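Local coordinates for protein protease Do-like 1, chloroplastic (Arabidopsis thaliana, PDB 3QO6) that acts as a chloroplast serine protease of the HtrA (Deg) family, required at high temperature and possibly degrading damaged proteins, at residues T146-G151 with Q170-I175. Numbering follows the deposited sequence.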
loop_
_atom_site.group_PDB
_atom_site.type_symbol
_atom_site.label_atom_id
_atom_site.label_comp_id
_atom_site.label_asym_id
_atom_site.label_seq_id
_atom_site.Cartn_x
_atom_site.Cartn_y
_atom_site.Cartn_z
ATOM N N THR B 146 -26.806 -8.492 20.941
ATOM C CA THR B 146 -27.420 -7.656 21.953
ATOM C C THR B 146 -26.401 -6.674 22.493
ATOM O O THR B 146 -25.193 -6.874 22.374
ATOM C CB THR B 146 -27.942 -8.481 23.139
ATOM O OG1 THR B 146 -26.819 -9.049 23.820
ATOM C CG2 THR B 146 -28.878 -9.602 22.657
ATOM N N GLY B 147 -26.940 -5.625 23.106
ATOM C CA GLY B 147 -26.149 -4.564 23.667
ATOM C C GLY B 147 -27.044 -3.612 24.423
ATOM O O GLY B 147 -28.131 -3.955 24.880
ATOM N N VAL B 148 -26.620 -2.368 24.477
ATOM C CA VAL B 148 -27.343 -1.387 25.251
ATOM C C VAL B 148 -27.520 -0.081 24.433
ATOM O O VAL B 148 -26.831 0.135 23.425
ATOM C CB VAL B 148 -26.483 -1.175 26.548
ATOM C CG1 VAL B 148 -25.841 0.231 26.557
ATOM C CG2 VAL B 148 -27.267 -1.512 27.768
ATOM N N ILE B 149 -28.462 0.770 24.811
ATOM C CA ILE B 149 -28.556 2.043 24.114
ATOM C C ILE B 149 -27.377 2.817 24.709
ATOM O O ILE B 149 -27.327 3.015 25.924
ATOM C CB ILE B 149 -29.829 2.822 24.473
ATOM C CG1 ILE B 149 -31.050 2.189 23.800
ATOM C CG2 ILE B 149 -29.631 4.298 24.107
ATOM C CD1 ILE B 149 -32.257 3.088 23.804
ATOM N N SER B 150 -26.440 3.248 23.873
ATOM C CA SER B 150 -25.258 3.962 24.336
ATOM C C SER B 150 -25.449 5.446 24.337
ATOM O O SER B 150 -24.743 6.181 25.050
ATOM C CB SER B 150 -24.068 3.659 23.436
ATOM O OG SER B 150 -23.673 2.315 23.558
ATOM N N GLY B 151 -26.377 5.884 23.499
ATOM C CA GLY B 151 -26.639 7.304 23.361
ATOM C C GLY B 151 -27.923 7.583 22.605
ATOM O O GLY B 151 -28.464 6.734 21.862
ATOM N N GLN B 170 -27.674 5.281 19.318
ATOM C CA GLN B 170 -26.336 4.684 19.369
ATOM C C GLN B 170 -26.371 3.438 20.259
ATOM O O GLN B 170 -26.918 3.481 21.359
ATOM C CB GLN B 170 -25.356 5.681 19.950
ATOM C CG GLN B 170 -23.937 5.283 19.789
ATOM C CD GLN B 170 -23.019 6.250 20.473
ATOM O OE1 GLN B 170 -23.228 7.453 20.418
ATOM N NE2 GLN B 170 -21.991 5.734 21.122
ATOM N N THR B 171 -25.796 2.336 19.784
ATOM C CA THR B 171 -25.811 1.088 20.527
ATOM C C THR B 171 -24.479 0.355 20.385
ATOM O O THR B 171 -23.765 0.520 19.372
ATOM C CB THR B 171 -26.918 0.149 20.024
ATOM O OG1 THR B 171 -26.942 -1.023 20.838
ATOM C CG2 THR B 171 -26.649 -0.298 18.586
ATOM N N ASP B 172 -24.147 -0.450 21.398
ATOM C CA ASP B 172 -22.897 -1.177 21.366
ATOM C C ASP B 172 -23.133 -2.628 21.034
ATOM O O ASP B 172 -22.243 -3.474 21.202
ATOM C CB ASP B 172 -22.094 -0.997 22.671
ATOM C CG ASP B 172 -22.815 -1.515 23.911
ATOM O OD1 ASP B 172 -24.026 -1.837 23.829
ATOM O OD2 ASP B 172 -22.156 -1.594 24.986
ATOM N N ALA B 173 -24.340 -2.899 20.538
ATOM C CA ALA B 173 -24.698 -4.231 20.070
ATOM C C ALA B 173 -23.936 -4.351 18.758
ATOM O O ALA B 173 -23.970 -3.425 17.944
ATOM C CB ALA B 173 -26.181 -4.316 19.782
ATOM N N ALA B 174 -23.249 -5.472 18.551
ATOM C CA ALA B 174 -22.479 -5.690 17.322
ATOM C C ALA B 174 -23.296 -5.424 16.043
ATOM O O ALA B 174 -24.326 -6.074 15.788
ATOM C CB ALA B 174 -21.951 -7.111 17.319
ATOM N N ILE B 175 -22.820 -4.488 15.229
ATOM C CA ILE B 175 -23.493 -4.119 14.004
ATOM C C ILE B 175 -22.472 -4.177 12.869
ATOM O O ILE B 175 -21.550 -3.357 12.813
ATOM C CB ILE B 175 -24.097 -2.664 14.137
ATOM C CG1 ILE B 175 -25.358 -2.687 14.984
ATOM C CG2 ILE B 175 -24.480 -2.107 12.816
ATOM C CD1 ILE B 175 -26.253 -3.886 14.689
HETATM O O HOH W 1 -23.039 -7.599 20.536
#
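Gln170 O is gripped by two backbone donors, Ser150 N at 2.6 Å and Gly151 N at 3.3 Å. Both come from the same face of the carbonyl plane. This is a classic beta bulge. Gln170 N returns a bond to Gly151 O at 3.0 Å, which completes the antiparallel hydrogen-bonded pair of Gly151 with Gln170, joining strands 143-157 and 168-171 of the trypsin-like protease domain. Past the bulge, the stronger bonds come from side chains. Thr171 OG1 lies anti to the backbone N (chi1 -176°) and donates to Val148 O at 2.8 Å, from above the carbonyl plane. Thr171 OG1 in turn accepts from Ala173 N, an ST turn, where the chain leaves the strand. Asp172 OD1 takes Val148 N at 2.7 Å, nearly along its C-O axis. The bond from Asp172 N to Val148 O is weak. A valine at Thr171 would probably leave Val148 O with only that weak bond from this segment and set the turn at Ala173 N loose. A water joins Thr146 O to Ala174 N. Asp172 OD2 accepts from Thr146 N of a neighbouring subunit, and Ser150 OG is hydrogen-bonded to Leu144 O of that same subunit. Gln170 OE1 is held by Arg154. The two carboxylate oxygens of Asp172 thus serve different chains, so the pairing within the domain and the subunit interface share one side chain.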